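Local structure of protein (hdlp (histone deacetylase-like protein)) (Aquifex aeolicus, 1C3P) at residues V28-L31 against L32-K35; I151-L154 against R155-F159; K224-N227 against D228-L232. The protein is a homologue of the histone deacetylases that binds zinc and probably removes acetyl groups from a substrate, and has been linked to acetoin breakdown. One frame throughout, in Å; residues are numbered along the deposited sequence.

Contact 1: residues V28-L31 against L32-K35; sequences VSLL and LRFK. Unlike the reference sequence in segment 32-35: K35 (reference Leu).
The bond from K35 N to L31 O, 2.8 Å long and nearly straight at 168°, is the last of four i to i+4 backbone hydrogen bonds between V28-L31 and L32-K35. L32 N reaches V28 O at 2.9 Å and R33 N reaches S29 O at 3.0 Å. F34 N lies as close, 2.8 Å from L30 O, but that bond is more bent, with an N-H...O angle of 147°. The same turn brings L31 and K35 together. The lysine chain folds at its last two torsions, so that CE rather than NZ lies against the leucine, 3.5 Å from L31 CD2, which is tight for two carbons. K35, where the reference sequence has leucine, directs its charge to W310 in a cation-pi contact. L30 meets F34 more loosely, with L30 CD1 4.1 Å from F34 CB, while the phenylalanine ring leads off toward the helices 299-314 and 324-332. R33 leans back along the helix, bringing its CG to 3.3 Å from S29 O, and also packs on L329. L32 and K35 both touch L6 of strand 4-8. Such i to i+4 bonding and packing characterise an alpha-helix, here a stretch of helix 28-37 in which every residue but R33 is buried, within the beta-alpha-beta unit formed by strand 4-8, helix 28-37 and strand 46-48.

Contact 2: residues I151-L154 against R155-F159; sequences IEYL and RKKGF
E152 OE1 and R155 NH1 form a salt bridge of 3.0 Å whose hydrogen bond is weak, bent to 132° at the hydrogen. The two side chains run side by side, and the carboxylate oxygen meets the guanidinium at its edge although the two planes are turned 40° apart. R155 NH2 is engaged by OE1 of Q184. Replacing R155 by an alanine is likely to leave the E152 carboxylate without this positive mate and to cost Q184 the hydrogen bond from NH2. At the helix end L154 O accepts two bonds: F159 N binds it at 3.1 Å and K157 N adds a weak bond at 3.0 Å. With G158 N on R155 O at 2.9 Å, the F159 bond makes a Schellman motif. Its turning residue, G158, has a phi of 106°, where a side chain would jam against the preceding carbonyl oxygen. Outside the cap, L154 CD2 lies 3.7 Å from F159 CD1, the side chains crossing obliquely, and L154 O sits at the edge of that ring. K157 bends at its second torsion, setting CE 3.4 Å from Y153 OH, beside the hydroxyl end of the ring. Around this turn, I151, L154 and F159 pack on strand 250-254, Y153, L154 and F159 meet helix 98-118, and I151, E152 and R155 touch F179 of helix 173-179.

Contact 3: residues K224-N227 against D228-L232; sequences KGLN and DNEFL
N227 and E230 cross at about a right angle, yet their flat ends stack, the amide and carboxylate planes lying 27° apart with N227 ND2 3.6 Å from E230 CD. Two reciprocal bonds fix this pose. N227 OD1 accepts from E230 N at 2.9 Å, and E230 OE1 accepts from N227 N at 3.0 Å, met on the anti side and 24° out of the carboxylate plane. The pair is a capping box at the start of helix 228-245, with N227 as N-cap; its CG stands between the backbone N and the carbonyl carbon (chi1 63°), which turns OD1 back over the first turn. The second polar atom of each group is also used: E230 OE2 forms a salt bridge with R361, and N227 ND2 bonds E359 O. A water donates to G225 O at 2.7 Å, accepts a weak bond from N227 ND2 and gives a weak one to E230 OE1. L226 leans over the E230 stem, CD1 being 3.5 Å from E230 CB, but meets F231 nearly at a right angle, with L226 CD2 3.7 Å from F231 CD1 at the ring edge. The F231 side chain is about 8 Å from those of D168 and D258, which bind zinc in this protein, though none is bound to this chain here.

Overall arrangement
From the N terminus the three contacts follow in series, neither nested nor crossing, and because each joins adjoining segments none closes a long loop. Contact 1 lies within helix 28-37, the connection from strand 4-8 to edge strand 46-48 of the parallel sheet. Contact 2 ends helix 146-156 and turns the chain toward strand 162-166, in the sheet's interior. Contact 3 starts helix 228-245, which leads from the other edge strand, 217-222, back to the interior strand 250-254. Their centres are 28 to 34 Å apart and each pair is separated by about 18 Å between nearest atoms, so they mark the first two turns of one helix, the end of a second and the start of a third at well-separated places round one alpha/beta domain.

Contact 1: residues V28-L31 against L32-K35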
loop_
_atom_site.group_PDB
_atom_site.type_symbol
_atom_site.label_atom_id
_atom_site.label_comp_id
_atom_site.label_asym_id
_atom_site.label_seq_id
_atom_site.Cartn_x
_atom_site.Cartn_y
_atom_site.Cartn_z
ATOM N N VAL A 28 10.597 4.569 1.713
ATOM C CA VAL A 28 10.289 5.827 1.039
ATOM C C VAL A 28 11.568 6.661 0.923
ATOM O O VAL A 28 11.791 7.354 -0.088
ATOM C CB VAL A 28 9.210 6.616 1.794
ATOM C CG1 VAL A 28 8.997 7.981 1.137
ATOM C CG2 VAL A 28 7.909 5.818 1.782
ATOM N N SER A 29 12.429 6.593 1.940
ATOM C CA SER A 29 13.675 7.365 1.878
ATOM C C SER A 29 14.515 6.767 0.758
ATOM O O SER A 29 15.223 7.475 0.044
ATOM C CB SER A 29 14.452 7.309 3.209
ATOM O OG SER A 29 14.956 6.006 3.480
ATOM N N LEU A 30 14.418 5.457 0.581
ATOM C CA LEU A 30 15.197 4.833 -0.470
ATOM C C LEU A 30 14.638 5.261 -1.821
ATOM O O LEU A 30 15.403 5.490 -2.744
ATOM C CB LEU A 30 15.173 3.307 -0.340
ATOM C CG LEU A 30 15.988 2.479 -1.354
ATOM C CD1 LEU A 30 15.388 2.602 -2.729
ATOM C CD2 LEU A 30 17.444 2.946 -1.365
ATOM N N LEU A 31 13.310 5.364 -1.932
ATOM C CA LEU A 31 12.687 5.767 -3.196
ATOM C C LEU A 31 13.174 7.170 -3.555
ATOM O O LEU A 31 13.554 7.433 -4.691
ATOM C CB LEU A 31 11.157 5.806 -3.081
ATOM C CG LEU A 31 10.240 5.485 -4.283
ATOM C CD1 LEU A 31 8.931 6.309 -4.177
ATOM C CD2 LEU A 31 10.910 5.796 -5.586
ATOM N N LEU A 32 13.143 8.070 -2.583
ATOM C CA LEU A 32 13.577 9.436 -2.822
ATOM C C LEU A 32 15.020 9.482 -3.288
ATOM O O LEU A 32 15.321 10.160 -4.261
ATOM C CB LEU A 32 13.414 10.297 -1.562
ATOM C CG LEU A 32 11.997 10.703 -1.136
ATOM C CD1 LEU A 32 12.062 11.622 0.085
ATOM C CD2 LEU A 32 11.315 11.436 -2.276
ATOM N N ARG A 33 15.905 8.767 -2.596
ATOM C CA ARG A 33 17.311 8.766 -2.981
ATOM C C ARG A 33 17.495 8.125 -4.346
ATOM O O ARG A 33 18.350 8.539 -5.122
ATOM C CB ARG A 33 18.162 8.042 -1.930
ATOM C CG ARG A 33 18.218 8.783 -0.585
ATOM C CD ARG A 33 19.325 8.268 0.328
ATOM N NE ARG A 33 19.147 6.865 0.683
ATOM C CZ ARG A 33 19.965 6.186 1.482
ATOM N NH1 ARG A 33 21.022 6.781 2.015
ATOM N NH2 ARG A 33 19.719 4.911 1.759
ATOM N N PHE A 34 16.674 7.124 -4.644
ATOM C CA PHE A 34 16.750 6.432 -5.915
ATOM C C PHE A 34 16.277 7.328 -7.064
ATOM O O PHE A 34 16.944 7.443 -8.097
ATOM C CB PHE A 34 15.899 5.159 -5.868
ATOM C CG PHE A 34 16.064 4.286 -7.069
ATOM C CD1 PHE A 34 17.218 3.535 -7.237
ATOM C CD2 PHE A 34 15.075 4.235 -8.054
ATOM C CE1 PHE A 34 17.391 2.731 -8.381
ATOM C CE2 PHE A 34 15.230 3.442 -9.196
ATOM C CZ PHE A 34 16.398 2.685 -9.358
ATOM N N LYS A 35 15.137 7.992 -6.912
ATOM C CA LYS A 35 14.726 8.828 -8.022
ATOM C C LYS A 35 15.684 9.987 -8.232
ATOM O O LYS A 35 15.833 10.464 -9.350
ATOM C CB LYS A 35 13.309 9.329 -7.841
ATOM C CG LYS A 35 12.283 8.252 -8.152
ATOM C CD LYS A 35 10.889 8.769 -7.950
ATOM C CE LYS A 35 10.668 9.148 -6.510
ATOM N NZ LYS A 35 11.577 10.221 -6.029
#

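Contact 2: residues I151-L154 against R155-F159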
loop_
_atom_site.group_PDB
_atom_site.type_symbol
_atom_site.label_atom_id
_atom_site.label_comp_id
_atom_site.label_asym_id
_atom_site.label_seq_id
_atom_site.Cartn_x
_atom_site.Cartn_y
_atom_site.Cartn_z
ATOM N N ILE A 151 -10.058 8.301 4.238
ATOM C CA ILE A 151 -11.438 8.142 3.792
ATOM C C ILE A 151 -12.381 8.912 4.717
ATOM O O ILE A 151 -13.326 9.538 4.248
ATOM C CB ILE A 151 -11.808 6.652 3.723
ATOM C CG1 ILE A 151 -11.049 5.998 2.554
ATOM C CG2 ILE A 151 -13.334 6.472 3.577
ATOM C CD1 ILE A 151 -11.133 4.477 2.548
ATOM N N GLU A 152 -12.127 8.878 6.024
ATOM C CA GLU A 152 -12.971 9.609 6.962
ATOM C C GLU A 152 -12.751 11.097 6.765
ATOM O O GLU A 152 -13.652 11.911 6.964
ATOM C CB GLU A 152 -12.649 9.216 8.403
ATOM C CG GLU A 152 -13.148 7.826 8.746
ATOM C CD GLU A 152 -14.662 7.741 8.780
ATOM O OE1 GLU A 152 -15.179 6.617 8.883
ATOM O OE2 GLU A 152 -15.334 8.793 8.718
ATOM N N TYR A 153 -11.544 11.459 6.337
ATOM C CA TYR A 153 -11.251 12.866 6.078
ATOM C C TYR A 153 -12.182 13.314 4.940
ATOM O O TYR A 153 -12.795 14.386 4.995
ATOM C CB TYR A 153 -9.775 13.019 5.662
ATOM C CG TYR A 153 -9.397 14.413 5.216
ATOM C CD1 TYR A 153 -9.009 15.398 6.133
ATOM C CD2 TYR A 153 -9.447 14.749 3.868
ATOM C CE1 TYR A 153 -8.674 16.694 5.689
ATOM C CE2 TYR A 153 -9.122 16.014 3.423
ATOM C CZ TYR A 153 -8.735 16.980 4.318
ATOM O OH TYR A 153 -8.394 18.214 3.809
ATOM N N LEU A 154 -12.300 12.479 3.912
ATOM C CA LEU A 154 -13.158 12.796 2.769
ATOM C C LEU A 154 -14.644 12.803 3.173
ATOM O O LEU A 154 -15.417 13.661 2.724
ATOM C CB LEU A 154 -12.906 11.791 1.636
ATOM C CG LEU A 154 -11.579 11.967 0.879
ATOM C CD1 LEU A 154 -11.267 10.723 0.036
ATOM C CD2 LEU A 154 -11.673 13.236 -0.008
ATOM N N ARG A 155 -15.056 11.856 4.012
ATOM C CA ARG A 155 -16.455 11.841 4.447
ATOM C C ARG A 155 -16.781 13.150 5.161
ATOM O O ARG A 155 -17.853 13.728 4.952
ATOM C CB ARG A 155 -16.738 10.641 5.367
ATOM C CG ARG A 155 -16.497 9.285 4.669
ATOM C CD ARG A 155 -16.698 8.088 5.589
ATOM N NE ARG A 155 -18.098 7.713 5.715
ATOM C CZ ARG A 155 -18.547 6.768 6.531
ATOM N NH1 ARG A 155 -17.698 6.101 7.308
ATOM N NH2 ARG A 155 -19.841 6.463 6.536
ATOM N N LYS A 156 -15.860 13.638 5.987
ATOM C CA LYS A 156 -16.117 14.887 6.695
ATOM C C LYS A 156 -16.241 16.061 5.722
ATOM O O LYS A 156 -16.943 17.038 6.004
ATOM C CB LYS A 156 -15.031 15.164 7.744
ATOM C CG LYS A 156 -15.330 16.406 8.595
ATOM C CD LYS A 156 -14.423 16.517 9.800
ATOM C CE LYS A 156 -14.660 15.367 10.779
ATOM N NZ LYS A 156 -16.058 15.353 11.325
ATOM N N LYS A 157 -15.560 15.959 4.582
ATOM C CA LYS A 157 -15.614 16.991 3.543
ATOM C C LYS A 157 -16.922 16.914 2.747
ATOM O O LYS A 157 -17.201 17.784 1.923
ATOM C CB LYS A 157 -14.432 16.867 2.567
ATOM C CG LYS A 157 -13.068 17.285 3.120
ATOM C CD LYS A 157 -13.055 18.742 3.549
ATOM C CE LYS A 157 -11.690 19.144 4.109
ATOM N NZ LYS A 157 -11.701 20.523 4.689
ATOM N N GLY A 158 -17.715 15.875 2.987
ATOM C CA GLY A 158 -18.985 15.742 2.289
ATOM C C GLY A 158 -19.066 14.689 1.196
ATOM O O GLY A 158 -20.098 14.549 0.533
ATOM N N PHE A 159 -17.990 13.946 0.974
ATOM C CA PHE A 159 -18.062 12.912 -0.046
ATOM C C PHE A 159 -18.921 11.773 0.483
ATOM O O PHE A 159 -18.770 11.371 1.631
ATOM C CB PHE A 159 -16.668 12.409 -0.420
ATOM C CG PHE A 159 -15.881 13.388 -1.246
ATOM C CD1 PHE A 159 -15.146 14.409 -0.644
ATOM C CD2 PHE A 159 -15.937 13.329 -2.630
ATOM C CE1 PHE A 159 -14.481 15.360 -1.428
ATOM C CE2 PHE A 159 -15.281 14.270 -3.428
ATOM C CZ PHE A 159 -14.554 15.286 -2.831
#

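Contact 3: residues K224-N227 against D228-L232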
loop_
_atom_site.group_PDB
_atom_site.type_symbol
_atom_site.label_atom_id
_atom_site.label_comp_id
_atom_site.label_asym_id
_atom_site.label_seq_id
_atom_site.Cartn_x
_atom_site.Cartn_y
_atom_site.Cartn_z
ATOM N N LYS A 224 -1.437 -19.152 -5.164
ATOM C CA LYS A 224 0.018 -19.117 -5.181
ATOM C C LYS A 224 0.518 -19.207 -6.631
ATOM O O LYS A 224 -0.134 -19.816 -7.499
ATOM C CB LYS A 224 0.571 -20.314 -4.411
ATOM C CG LYS A 224 0.106 -20.408 -2.959
ATOM C CD LYS A 224 0.676 -21.669 -2.288
ATOM C CE LYS A 224 0.139 -21.815 -0.857
ATOM N NZ LYS A 224 0.685 -23.024 -0.171
ATOM N N GLY A 225 1.692 -18.635 -6.879
ATOM C CA GLY A 225 2.268 -18.681 -8.211
ATOM C C GLY A 225 1.555 -17.820 -9.234
ATOM O O GLY A 225 1.720 -18.028 -10.429
ATOM N N LEU A 226 0.776 -16.844 -8.772
ATOM C CA LEU A 226 0.017 -15.972 -9.670
ATOM C C LEU A 226 0.907 -15.319 -10.738
ATOM O O LEU A 226 1.962 -14.783 -10.412
ATOM C CB LEU A 226 -0.644 -14.854 -8.866
ATOM C CG LEU A 226 -1.745 -14.117 -9.628
ATOM C CD1 LEU A 226 -2.964 -15.039 -9.656
ATOM C CD2 LEU A 226 -2.108 -12.800 -8.934
ATOM N N ASN A 227 0.482 -15.348 -12.001
ATOM C CA ASN A 227 1.278 -14.709 -13.044
ATOM C C ASN A 227 0.623 -13.407 -13.475
ATOM O O ASN A 227 -0.475 -13.072 -13.017
ATOM C CB ASN A 227 1.512 -15.642 -14.254
ATOM C CG ASN A 227 0.230 -16.028 -14.972
ATOM O OD1 ASN A 227 -0.605 -15.178 -15.293
ATOM N ND2 ASN A 227 0.087 -17.322 -15.257
ATOM N N ASP A 228 1.295 -12.671 -14.355
ATOM C CA ASP A 228 0.786 -11.377 -14.800
ATOM C C ASP A 228 -0.586 -11.387 -15.428
ATOM O O ASP A 228 -1.389 -10.497 -15.169
ATOM C CB ASP A 228 1.770 -10.719 -15.778
ATOM C CG ASP A 228 3.057 -10.298 -15.115
ATOM O OD1 ASP A 228 3.070 -10.215 -13.866
ATOM O OD2 ASP A 228 4.042 -10.023 -15.844
ATOM N N ASN A 229 -0.848 -12.367 -16.288
ATOM C CA ASN A 229 -2.133 -12.452 -16.953
ATOM C C ASN A 229 -3.249 -12.709 -15.966
ATOM O O ASN A 229 -4.340 -12.137 -16.077
ATOM C CB ASN A 229 -2.078 -13.537 -18.024
ATOM C CG ASN A 229 -1.222 -13.125 -19.196
ATOM O OD1 ASN A 229 -1.620 -12.273 -19.980
ATOM N ND2 ASN A 229 -0.023 -13.690 -19.298
ATOM N N GLU A 230 -2.963 -13.530 -14.964
ATOM C CA GLU A 230 -3.973 -13.829 -13.958
ATOM C C GLU A 230 -4.283 -12.607 -13.099
ATOM O O GLU A 230 -5.442 -12.328 -12.798
ATOM C CB GLU A 230 -3.510 -14.995 -13.085
ATOM C CG GLU A 230 -3.279 -16.271 -13.885
ATOM C CD GLU A 230 -2.782 -17.404 -13.017
ATOM O OE1 GLU A 230 -1.898 -17.143 -12.180
ATOM O OE2 GLU A 230 -3.255 -18.546 -13.190
ATOM N N PHE A 231 -3.252 -11.864 -12.713
ATOM C CA PHE A 231 -3.474 -10.669 -11.904
ATOM C C PHE A 231 -4.319 -9.655 -12.686
ATOM O O PHE A 231 -5.344 -9.176 -12.199
ATOM C CB PHE A 231 -2.136 -10.034 -11.509
ATOM C CG PHE A 231 -2.269 -8.893 -10.531
ATOM C CD1 PHE A 231 -2.698 -9.120 -9.223
ATOM C CD2 PHE A 231 -1.961 -7.594 -10.912
ATOM C CE1 PHE A 231 -2.815 -8.073 -8.313
ATOM C CE2 PHE A 231 -2.077 -6.532 -10.007
ATOM C CZ PHE A 231 -2.506 -6.778 -8.702
ATOM N N LEU A 232 -3.901 -9.327 -13.907
ATOM C CA LEU A 232 -4.640 -8.344 -14.703
ATOM C C LEU A 232 -6.042 -8.803 -15.073
ATOM O O LEU A 232 -6.954 -7.997 -15.141
ATOM C CB LEU A 232 -3.846 -7.973 -15.953
ATOM C CG LEU A 232 -2.489 -7.328 -15.636
ATOM C CD1 LEU A 232 -1.692 -7.211 -16.930
ATOM C CD2 LEU A 232 -2.641 -5.973 -14.966
HETATM O O HOH W 1 0.746 -19.221 -12.662
#